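Local coordinates for adhesin (PDB 6GQ4), which probably serves as a gonococcal surface adhesin, may also inhibit host lysozyme and, as recombinant protein, elicits bactericidal antibodies in mice, at residues 23-28 / 84-89; 60-63 / 69-72; 5-10 / 35-40; 14-17 / 21-24. One frame throughout, in Å; residues are numbered along the deposited sequence. Where two conformers were deposited one is given.

Contact 1: 23-28 / 84-89; sequences VKVTYG and QPIMIT. With NA (sodium ion), chain B.
Ile-86 meets Val-25 and Tyr-27 across the core enclosed by the curled antiparallel sheet of this MliC/ACP-like domain. The two strand segments run at 96° with their axes 10.4 Å apart, too far for pairing, so this is packing between strands that face each other over a core, consistent with a sheet curled into a small barrel. At CB of Ile-86 the side chain forks. Its CG2 branch, anti to the carbonyl carbon, ends 3.6 Å from Tyr-27 OH. The other branch starts with CG1, held between backbone N and carbonyl carbon (chi1 73°), and extends to CD1, which comes tip to tip with Val-25 CG2 at 3.8 Å. Val-25 in turn lays CG1 over one face of the Tyr-27 ring, 3.4 Å above its plane and offset toward the rim, so the ring is backed by its own strand. Two residues away on each strand, Val-23 CG2 faces Ile-88 CD1 at 4.3 Å, a looser apolar touch. The Tyr-27 hydroxyl, beside Ile-86 CG2 and CD1, is satisfied by Tyr-15 OH. Just before strand 86-89, a sodium ion held also by Tyr-15 OH and Tyr-81 O is bound by Gln-84 O at 2.6 Å.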
loop_
_atom_site.group_PDB
_atom_site.type_symbol
_atom_site.label_atom_id
_atom_site.label_comp_id
_atom_site.label_asym_id
_atom_site.label_seq_id
_atom_site.Cartn_x
_atom_site.Cartn_y
_atom_site.Cartn_z
ATOM N N VAL A 23 -7.326 7.757 0.062
ATOM C CA VAL A 23 -5.946 7.747 0.543
ATOM C C VAL A 23 -5.028 7.694 -0.680
ATOM O O VAL A 23 -5.419 7.100 -1.681
ATOM C CB VAL A 23 -5.668 6.586 1.523
ATOM C CG1 VAL A 23 -5.946 5.237 0.893
ATOM C CG2 VAL A 23 -4.289 6.648 2.170
ATOM N N LYS A 24 -3.876 8.393 -0.593
ATOM C CA LYS A 24 -2.799 8.273 -1.634
ATOM C C LYS A 24 -1.614 7.549 -1.006
ATOM O O LYS A 24 -1.126 7.909 0.077
ATOM C CB LYS A 24 -2.302 9.633 -2.139
ATOM C CG LYS A 24 -3.381 10.436 -2.830
ATOM C CD LYS A 24 -2.926 11.636 -3.575
ATOM C CE LYS A 24 -4.133 12.487 -3.869
ATOM N NZ LYS A 24 -4.302 13.570 -2.869
ATOM N N VAL A 25 -1.129 6.537 -1.775
ATOM C CA VAL A 25 -0.069 5.645 -1.312
ATOM C C VAL A 25 1.071 5.706 -2.358
ATOM O O VAL A 25 0.774 5.597 -3.553
ATOM C CB VAL A 25 -0.514 4.173 -1.159
ATOM C CG1 VAL A 25 0.641 3.306 -0.667
ATOM C CG2 VAL A 25 -1.706 4.027 -0.256
ATOM N N THR A 26 2.271 5.964 -1.852
ATOM C CA THR A 26 3.476 5.941 -2.689
ATOM C C THR A 26 4.173 4.589 -2.406
ATOM O O THR A 26 4.461 4.278 -1.265
ATOM C CB THR A 26 4.401 7.118 -2.381
ATOM O OG1 THR A 26 3.636 8.330 -2.620
ATOM C CG2 THR A 26 5.669 7.049 -3.187
ATOM N N TYR A 27 4.535 3.887 -3.502
ATOM C CA TYR A 27 5.255 2.640 -3.437
ATOM C C TYR A 27 6.673 2.821 -3.975
ATOM O O TYR A 27 6.817 3.472 -4.989
ATOM C CB TYR A 27 4.545 1.571 -4.251
ATOM C CG TYR A 27 3.152 1.271 -3.746
ATOM C CD1 TYR A 27 2.932 0.371 -2.712
ATOM C CD2 TYR A 27 2.047 1.826 -4.356
ATOM C CE1 TYR A 27 1.644 0.121 -2.282
ATOM C CE2 TYR A 27 0.744 1.616 -3.915
ATOM C CZ TYR A 27 0.552 0.714 -2.891
ATOM O OH TYR A 27 -0.711 0.459 -2.421
ATOM N N GLY A 28 7.636 2.329 -3.218
ATOM C CA GLY A 28 9.005 2.191 -3.706
ATOM C C GLY A 28 9.170 0.879 -4.478
ATOM O O GLY A 28 8.525 -0.137 -4.212
ATOM N N GLN A 84 -4.408 -3.166 -8.058
ATOM C CA GLN A 84 -4.724 -3.972 -6.853
ATOM C C GLN A 84 -5.523 -3.121 -5.858
ATOM O O GLN A 84 -5.163 -1.986 -5.510
ATOM C CB GLN A 84 -3.469 -4.556 -6.205
ATOM C CG GLN A 84 -2.697 -5.537 -7.093
ATOM C CD GLN A 84 -3.364 -6.884 -7.225
ATOM O OE1 GLN A 84 -4.588 -6.990 -7.299
ATOM N NE2 GLN A 84 -2.557 -7.937 -7.253
ATOM N N PRO A 85 -6.643 -3.654 -5.338
ATOM C CA PRO A 85 -7.303 -2.997 -4.223
ATOM C C PRO A 85 -6.438 -3.205 -2.977
ATOM O O PRO A 85 -5.673 -4.193 -2.918
ATOM C CB PRO A 85 -8.665 -3.672 -4.122
ATOM C CG PRO A 85 -8.622 -4.869 -4.996
ATOM C CD PRO A 85 -7.324 -4.882 -5.756
ATOM N N ILE A 86 -6.559 -2.296 -2.000
ATOM C CA ILE A 86 -5.801 -2.343 -0.730
ATOM C C ILE A 86 -6.749 -2.150 0.472
ATOM O O ILE A 86 -7.888 -1.664 0.352
ATOM C CB ILE A 86 -4.683 -1.271 -0.745
ATOM C CG1 ILE A 86 -5.260 0.136 -0.583
ATOM C CG2 ILE A 86 -3.795 -1.376 -2.003
ATOM C CD1 ILE A 86 -4.222 1.145 -0.221
ATOM N N MET A 87 -6.197 -2.462 1.636
ATOM C CA MET A 87 -6.757 -2.062 2.905
ATOM C C MET A 87 -5.605 -1.674 3.844
ATOM O O MET A 87 -4.482 -2.128 3.713
ATOM C CB MET A 87 -7.675 -3.156 3.482
ATOM C CG MET A 87 -7.135 -4.489 3.860
ATOM S SD MET A 87 -8.512 -5.432 4.730
ATOM C CE MET A 87 -7.852 -5.624 6.386
ATOM N N ILE A 88 -5.877 -0.702 4.743
ATOM C CA ILE A 88 -4.933 -0.310 5.777
ATOM C C ILE A 88 -5.606 -0.550 7.139
ATOM O O ILE A 88 -6.733 -0.081 7.352
ATOM C CB ILE A 88 -4.452 1.148 5.607
ATOM C CG1 ILE A 88 -3.787 1.321 4.235
ATOM C CG2 ILE A 88 -3.528 1.600 6.724
ATOM C CD1 ILE A 88 -3.471 2.751 3.825
ATOM N N THR A 89 -4.863 -1.238 8.002
ATOM C CA THR A 89 -5.235 -1.603 9.381
ATOM C C THR A 89 -4.380 -0.758 10.342
ATOM O O THR A 89 -3.186 -0.593 10.131
ATOM C CB THR A 89 -5.092 -3.128 9.597
ATOM O OG1 THR A 89 -5.895 -3.821 8.639
ATOM C CG2 THR A 89 -5.542 -3.585 10.961
HETATM NA NA NA B . -3.162 -0.465 -6.168
HETATM O O HOH W 1 -2.502 -1.334 -4.941
#

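Contact 2: 60-63 / 69-72; sequences DTFY and YVLS
A beta hairpin of strands 61-63 and 70-73 forms one edge of the antiparallel sheet within this chain, and its register pairs Phe-62 with Ser-72 and Tyr-63 with Leu-71. The strands run antiparallel with their axes 4.7 Å apart. Tyr-63 and Leu-71 are the hydrogen-bonded pair: Tyr-63 N donates to Leu-71 O at 2.9 Å, nearly straight at the hydrogen (165°), and Leu-71 N returns a more bent bond (142°) to Tyr-63 O at 3.0 Å. Each of these oxygens also receives a CA-H contact: Phe-62 CA approaches Leu-71 O. On the other side of the pair, Val-70 CA comes to 3.2 Å from Tyr-63 O.

The side chains divide between two faces. Toward the core, Tyr-63 and Leu-71 lie side by side and point the same way; Leu-71 CD2 rests 3.8 Å from Tyr-63 CD1, and CE1 of the same ring is scarcely farther from that methyl. Ala-38 and Met-49 continue the packing around this pair, and Tyr-63 OH and Thr-35 OG1 share a hydrogen bond, which ties the edge hairpin to strand 35-42. On the other, more open face, the Phe-62 ring leans beside Ser-72 and Val-70: CG stands anti to the carbonyl carbon (chi1 -60°), and Ser-72 CB meets the ring obliquely, 3.5 Å from Phe-62 CD1. Val-70 CG1 comes in at the ring's edge, near its plane, 4.3 Å from Phe-62 CD1.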
loop_
_atom_site.group_PDB
_atom_site.type_symbol
_atom_site.label_atom_id
_atom_site.label_comp_id
_atom_site.label_asym_id
_atom_site.label_seq_id
_atom_site.Cartn_x
_atom_site.Cartn_y
_atom_site.Cartn_z
ATOM N N ASP A 60 -0.317 -12.635 -1.552
ATOM C CA ASP A 60 -0.617 -11.511 -0.723
ATOM C C ASP A 60 0.639 -10.731 -0.381
ATOM O O ASP A 60 1.672 -11.290 0.017
ATOM C CB ASP A 60 -1.254 -11.939 0.586
ATOM C CG ASP A 60 -2.684 -12.461 0.355
ATOM O OD1 ASP A 60 -3.614 -11.598 0.172
ATOM O OD2 ASP A 60 -2.822 -13.629 0.173
ATOM N N THR A 61 0.536 -9.397 -0.439
ATOM C CA THR A 61 1.627 -8.542 -0.016
ATOM C C THR A 61 1.190 -7.720 1.210
ATOM O O THR A 61 0.092 -7.173 1.179
ATOM C CB THR A 61 2.062 -7.587 -1.132
ATOM O OG1 THR A 61 2.252 -8.350 -2.337
ATOM C CG2 THR A 61 3.331 -6.862 -0.745
ATOM N N PHE A 62 2.071 -7.593 2.193
ATOM C CA PHE A 62 1.867 -6.835 3.384
ATOM C C PHE A 62 3.023 -5.888 3.603
ATOM O O PHE A 62 4.204 -6.244 3.416
ATOM C CB PHE A 62 1.818 -7.730 4.643
ATOM C CG PHE A 62 0.715 -8.741 4.577
ATOM C CD1 PHE A 62 -0.543 -8.443 5.041
ATOM C CD2 PHE A 62 0.910 -9.982 4.006
ATOM C CE1 PHE A 62 -1.575 -9.366 4.955
ATOM C CE2 PHE A 62 -0.114 -10.921 3.947
ATOM C CZ PHE A 62 -1.367 -10.584 4.374
ATOM N N TYR A 63 2.669 -4.660 3.975
ATOM C CA TYR A 63 3.621 -3.622 4.322
ATOM C C TYR A 63 3.420 -3.233 5.778
ATOM O O TYR A 63 2.271 -3.019 6.118
ATOM C CB TYR A 63 3.462 -2.392 3.408
ATOM C CG TYR A 63 3.558 -2.688 1.916
ATOM C CD1 TYR A 63 2.452 -3.091 1.205
ATOM C CD2 TYR A 63 4.761 -2.588 1.232
ATOM C CE1 TYR A 63 2.459 -3.379 -0.136
ATOM C CE2 TYR A 63 4.775 -2.847 -0.112
ATOM C CZ TYR A 63 3.648 -3.214 -0.827
ATOM O OH TYR A 63 3.621 -3.596 -2.173
ATOM N N TYR A 69 0.898 0.403 11.564
ATOM C CA TYR A 69 -0.007 0.386 10.457
ATOM C C TYR A 69 0.452 -0.684 9.468
ATOM O O TYR A 69 1.651 -0.793 9.217
ATOM C CB TYR A 69 -0.089 1.754 9.767
ATOM C CG TYR A 69 -0.851 2.785 10.545
ATOM C CD1 TYR A 69 -2.230 2.911 10.418
ATOM C CD2 TYR A 69 -0.204 3.652 11.424
ATOM C CE1 TYR A 69 -2.937 3.858 11.142
ATOM C CE2 TYR A 69 -0.893 4.623 12.122
ATOM C CZ TYR A 69 -2.272 4.716 12.000
ATOM O OH TYR A 69 -2.972 5.658 12.701
ATOM N N VAL A 70 -0.514 -1.410 8.915
ATOM C CA VAL A 70 -0.282 -2.440 7.933
ATOM C C VAL A 70 -1.167 -2.210 6.703
ATOM O O VAL A 70 -2.403 -2.107 6.821
ATOM C CB VAL A 70 -0.494 -3.837 8.527
ATOM C CG1 VAL A 70 -0.376 -4.880 7.438
ATOM C CG2 VAL A 70 0.470 -4.099 9.676
ATOM N N LEU A 71 -0.492 -2.116 5.504
ATOM C CA LEU A 71 -1.214 -2.135 4.240
ATOM C C LEU A 71 -1.233 -3.574 3.703
ATOM O O LEU A 71 -0.135 -4.189 3.641
ATOM C CB LEU A 71 -0.546 -1.158 3.272
ATOM C CG LEU A 71 -1.329 -0.880 1.993
ATOM C CD1 LEU A 71 -0.953 0.491 1.452
ATOM C CD2 LEU A 71 -1.173 -1.952 0.922
ATOM N N SER A 72 -2.403 -4.074 3.323
ATOM C CA SER A 72 -2.450 -5.419 2.749
ATOM C C SER A 72 -3.160 -5.362 1.394
ATOM O O SER A 72 -4.082 -4.606 1.139
ATOM C CB SER A 72 -3.065 -6.434 3.673
ATOM O OG SER A 72 -4.413 -6.101 3.914
#

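Contact 3: 5-10 / 35-40; sequences NPTVAK and TTYASA
Thr-7 reaches Thr-36 and Tyr-37 across a strand that separates them: in the antiparallel sheet, strand 22-29 lies between strands 9-16 and 35-42, so no backbone pairing joins the two segments and side chains alone bridge them at the surface.

The polar link is a hydroxyl pair, Thr-7 OG1 with Thr-36 OG1 at 2.7 Å; either oxygen could be the donor. The two side chains approach at a slant. Thr-36 OG1 sits between its own backbone N and carbonyl carbon (chi1 54°), which brings it out to meet the hydroxyl of Thr-7. Within the N-terminal segment, Asn-5 makes an Asx turn: Thr-7 N donates to Asn-5 OD1 at 3.2 Å, approaching well above the carbonyl plane rather than along a lone pair. Beyond Thr-7, Val-8 and Ala-9 both face Phe-29 in a classic beta bulge.

The remaining contacts are van der Waals. The Tyr-37 side chain runs at about a right angle to Thr-7, whose OG1 lies at the ring edge, near the plane, 3.8 Å from Tyr-37 CE2. The methyl of Thr-7 meets the same ring atom, CG2 standing 4.0 Å from Tyr-37 CE2. Farther along, the extended Lys-10 chain passes the end of the ring with its aliphatic part, CD lying 3.6 Å from Tyr-37 OH.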
loop_
_atom_site.group_PDB
_atom_site.type_symbol
_atom_site.label_atom_id
_atom_site.label_comp_id
_atom_site.label_asym_id
_atom_site.label_seq_id
_atom_site.Cartn_x
_atom_site.Cartn_y
_atom_site.Cartn_z
ATOM N N ASN A 5 20.990 1.462 -1.571
ATOM C CA ASN A 5 19.488 1.630 -1.552
ATOM C C ASN A 5 18.878 0.772 -2.664
ATOM O O ASN A 5 19.069 0.988 -3.861
ATOM C CB ASN A 5 19.046 3.103 -1.627
ATOM C CG ASN A 5 17.563 3.317 -1.366
ATOM O OD1 ASN A 5 16.859 2.397 -0.869
ATOM N ND2 ASN A 5 17.094 4.527 -1.704
ATOM N N PRO A 6 18.074 -0.249 -2.327
ATOM C CA PRO A 6 17.477 -1.042 -3.391
ATOM C C PRO A 6 16.327 -0.240 -4.020
ATOM O O PRO A 6 15.996 -0.593 -5.127
ATOM C CB PRO A 6 17.098 -2.379 -2.734
ATOM C CG PRO A 6 17.046 -2.078 -1.244
ATOM C CD PRO A 6 17.804 -0.783 -0.986
ATOM N N THR A 7 15.707 0.789 -3.337
ATOM C CA THR A 7 14.653 1.569 -4.012
ATOM C C THR A 7 15.275 2.457 -5.105
ATOM O O THR A 7 16.204 3.207 -4.835
ATOM C CB THR A 7 13.794 2.415 -3.057
ATOM O OG1 THR A 7 13.216 1.519 -2.101
ATOM C CG2 THR A 7 12.773 3.213 -3.847
ATOM N N VAL A 8 14.776 2.340 -6.336
ATOM C CA VAL A 8 15.293 3.137 -7.453
ATOM C C VAL A 8 14.193 3.979 -8.107
ATOM O O VAL A 8 14.518 4.876 -8.910
ATOM C CB VAL A 8 15.970 2.244 -8.496
ATOM C CG1 VAL A 8 17.114 1.456 -7.877
ATOM C CG2 VAL A 8 14.981 1.318 -9.201
ATOM N N ALA A 9 12.928 3.770 -7.754
ATOM C CA ALA A 9 11.817 4.478 -8.295
ATOM C C ALA A 9 10.667 4.453 -7.304
ATOM O O ALA A 9 10.643 3.594 -6.436
ATOM C CB ALA A 9 11.380 3.879 -9.594
ATOM N N LYS A 10 9.798 5.456 -7.384
ATOM C CA LYS A 10 8.624 5.486 -6.617
ATOM C C LYS A 10 7.445 5.980 -7.464
ATOM O O LYS A 10 7.575 6.704 -8.422
ATOM C CB LYS A 10 8.811 6.210 -5.276
ATOM C CG LYS A 10 8.988 7.683 -5.367
ATOM C CD LYS A 10 9.451 8.260 -4.059
ATOM C CE LYS A 10 10.037 9.632 -4.204
ATOM N NZ LYS A 10 9.982 10.318 -2.894
ATOM N N THR A 35 8.209 -4.297 -5.124
ATOM C CA THR A 35 8.081 -3.155 -4.250
ATOM C C THR A 35 8.928 -3.270 -2.980
ATOM O O THR A 35 9.304 -4.367 -2.552
ATOM C CB THR A 35 6.636 -2.889 -3.836
ATOM O OG1 THR A 35 6.125 -3.988 -3.024
ATOM C CG2 THR A 35 5.752 -2.674 -5.041
ATOM N N THR A 36 9.299 -2.110 -2.422
ATOM C CA THR A 36 10.142 -2.063 -1.277
ATOM C C THR A 36 9.433 -1.474 -0.040
ATOM O O THR A 36 9.830 -1.755 1.111
ATOM C CB THR A 36 11.407 -1.229 -1.554
ATOM O OG1 THR A 36 10.962 0.032 -2.019
ATOM C CG2 THR A 36 12.261 -1.899 -2.587
ATOM N N TYR A 37 8.414 -0.667 -0.278
ATOM C CA TYR A 37 7.701 0.007 0.833
ATOM C C TYR A 37 6.427 0.583 0.285
ATOM O O TYR A 37 6.284 0.747 -0.918
ATOM C CB TYR A 37 8.559 1.053 1.522
ATOM C CG TYR A 37 8.864 2.263 0.666
ATOM C CD1 TYR A 37 7.902 3.265 0.521
ATOM C CD2 TYR A 37 10.124 2.455 0.092
ATOM C CE1 TYR A 37 8.174 4.420 -0.203
ATOM C CE2 TYR A 37 10.384 3.595 -0.675
ATOM C CZ TYR A 37 9.409 4.574 -0.816
ATOM O OH TYR A 37 9.623 5.729 -1.558
ATOM N N ALA A 38 5.519 0.879 1.233
ATOM C CA ALA A 38 4.308 1.721 0.995
ATOM C C ALA A 38 4.350 2.876 1.976
ATOM O O ALA A 38 4.736 2.676 3.133
ATOM C CB ALA A 38 3.038 0.928 1.105
ATOM N N SER A 39 3.977 4.070 1.486
ATOM C CA SER A 39 3.984 5.256 2.337
ATOM C C SER A 39 2.689 6.026 2.094
ATOM O O SER A 39 2.260 6.218 0.963
ATOM C CB SER A 39 5.211 6.138 2.016
ATOM O OG SER A 39 5.178 7.324 2.774
ATOM N N ALA A 40 2.098 6.487 3.205
ATOM C CA ALA A 40 0.845 7.262 3.157
ATOM C C ALA A 40 0.777 8.201 4.360
ATOM O O ALA A 40 1.287 7.941 5.439
ATOM C CB ALA A 40 -0.329 6.331 3.132
#

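Contact 4: 14-17 / 21-24; sequences SYVC and KKVK. With NA (sodium ion), chain B.
Tyr-15, Cys-17 and Val-23 gather on the inner face of the beta hairpin made by strands 9-16 and 22-29, close to its turn. Val-23 carries CG1 between backbone N and carbonyl carbon (chi1 59°), and that methyl touches Tyr-15 on the partner strand and Cys-17 just beyond it: Tyr-15 CB at 4.1 Å and Cys-17 SG at 4.0 Å. The sulfur continues as a disulfide to Cys-100, which fastens the hairpin to strand 95-102, and Phe-97 packs on Val-23 and Cys-17 from that strand.

The Tyr-15 ring turns its edge to the partner strand, with Val-23 O in its plane, 3.5 Å from Tyr-15 CD1. The far end of the ring leads away to the metal site, where Tyr-15 OH, also the partner of Tyr-27 OH, binds sodium at 2.6 Å.

Outward, Val-16 and Lys-22 lie alongside each other and point the same way, Lys-22 bending at its last torsion (chi4 -71°) to bring NZ near Val-16 CG1. Lys-21, across from Cys-17 near the turn, sends its ammonium group away from the hairpin partner, donating to Val-96 O and making a cation-pi contact with Phe-97.

Three backbone bonds fix the register. Val-23 N reaches Tyr-15 O at a long 3.3 Å. Tyr-15 N to Val-23 O is shorter, 2.8 Å, and nearest the turn Cys-17 N meets Lys-21 O, also at 2.8 Å.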
loop_
_atom_site.group_PDB
_atom_site.type_symbol
_atom_site.label_atom_id
_atom_site.label_comp_id
_atom_site.label_asym_id
_atom_site.label_seq_id
_atom_site.Cartn_x
_atom_site.Cartn_y
_atom_site.Cartn_z
ATOM N N SER A 14 -3.769 6.842 -6.130
ATOM C CA SER A 14 -4.907 7.438 -5.429
ATOM C C SER A 14 -6.031 6.396 -5.316
ATOM O O SER A 14 -6.409 5.752 -6.318
ATOM C CB SER A 14 -5.378 8.675 -6.123
ATOM O OG SER A 14 -4.472 9.748 -5.910
ATOM N N TYR A 15 -6.563 6.237 -4.103
ATOM C CA TYR A 15 -7.654 5.263 -3.894
ATOM C C TYR A 15 -8.935 5.918 -3.360
ATOM O O TYR A 15 -8.884 6.935 -2.673
ATOM C CB TYR A 15 -7.239 4.216 -2.868
ATOM C CG TYR A 15 -6.006 3.466 -3.235
ATOM C CD1 TYR A 15 -4.749 3.940 -2.923
ATOM C CD2 TYR A 15 -6.125 2.246 -3.846
ATOM C CE1 TYR A 15 -3.606 3.232 -3.270
ATOM C CE2 TYR A 15 -4.999 1.536 -4.204
ATOM C CZ TYR A 15 -3.740 2.019 -3.909
ATOM O OH TYR A 15 -2.614 1.276 -4.288
ATOM N N VAL A 16 -10.066 5.270 -3.660
ATOM C CA VAL A 16 -11.332 5.554 -3.033
ATOM C C VAL A 16 -11.756 4.325 -2.220
ATOM O O VAL A 16 -11.771 3.193 -2.709
ATOM C CB VAL A 16 -12.385 6.012 -4.062
ATOM C CG1 VAL A 16 -11.918 7.300 -4.720
ATOM C CG2 VAL A 16 -12.701 4.955 -5.122
ATOM N N CYS A 17 -12.074 4.590 -0.953
ATOM C CA CYS A 17 -12.369 3.559 0.013
ATOM C C CYS A 17 -13.816 3.685 0.455
ATOM O O CYS A 17 -14.514 4.635 0.052
ATOM C CB CYS A 17 -11.408 3.665 1.185
ATOM S SG CYS A 17 -9.690 3.901 0.668
ATOM N N LYS A 21 -13.899 7.540 2.333
ATOM C CA LYS A 21 -12.483 7.793 2.618
ATOM C C LYS A 21 -11.681 7.703 1.313
ATOM O O LYS A 21 -12.109 7.119 0.317
ATOM C CB LYS A 21 -11.976 6.867 3.725
ATOM C CG LYS A 21 -12.681 7.122 5.058
ATOM C CD LYS A 21 -11.997 6.575 6.316
ATOM C CE LYS A 21 -10.786 7.373 6.780
ATOM N NZ LYS A 21 -10.083 6.703 7.914
ATOM N N LYS A 22 -10.565 8.408 1.317
ATOM C CA LYS A 22 -9.624 8.476 0.210
ATOM C C LYS A 22 -8.223 8.398 0.799
ATOM O O LYS A 22 -7.932 8.887 1.871
ATOM C CB LYS A 22 -9.725 9.779 -0.599
ATOM C CG LYS A 22 -11.100 10.112 -1.168
ATOM C CD LYS A 22 -11.231 11.544 -1.744
ATOM C CE LYS A 22 -12.566 11.818 -2.425
ATOM N NZ LYS A 22 -12.685 11.089 -3.722
ATOM N N VAL A 23 -7.326 7.757 0.062
ATOM C CA VAL A 23 -5.946 7.747 0.543
ATOM C C VAL A 23 -5.028 7.694 -0.680
ATOM O O VAL A 23 -5.419 7.100 -1.681
ATOM C CB VAL A 23 -5.668 6.586 1.523
ATOM C CG1 VAL A 23 -5.946 5.237 0.893
ATOM C CG2 VAL A 23 -4.289 6.648 2.170
ATOM N N LYS A 24 -3.876 8.393 -0.593
ATOM C CA LYS A 24 -2.799 8.273 -1.634
ATOM C C LYS A 24 -1.614 7.549 -1.006
ATOM O O LYS A 24 -1.126 7.909 0.077
ATOM C CB LYS A 24 -2.302 9.633 -2.139
ATOM C CG LYS A 24 -3.381 10.436 -2.830
ATOM C CD LYS A 24 -2.926 11.636 -3.575
ATOM C CE LYS A 24 -4.133 12.487 -3.869
ATOM N NZ LYS A 24 -4.302 13.570 -2.869
HETATM NA NA NA B . -3.162 -0.465 -6.168
HETATM O O HOH W 1 -2.502 -1.334 -4.941
#

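All four contacts belong to one antiparallel sheet, whose order runs 45-50, 35-42, 22-29, 9-16, 95-102, 86-89, 70-73, 61-63. Contacts 4 and 2 are hairpins, centres 16 Å apart on opposite sides of the chain's centre; along the chain, contact 4 is nested inside the loop closed by contact 3, and contact 2 inside that of contact 1. The centre of contact 1 lies about 3 Å from the chain's centre and about 8 Å from the centres of contacts 2 and 4; it shares Val-23, Lys-24 and the sodium ion with contact 4. Contact 3, at the surface, has its centre about 19 Å from that of contact 4. Contact 1 thus packs strand 22-29 of the contact 4 hairpin against strand 86-89, the sheet neighbour of the contact 2 hairpin.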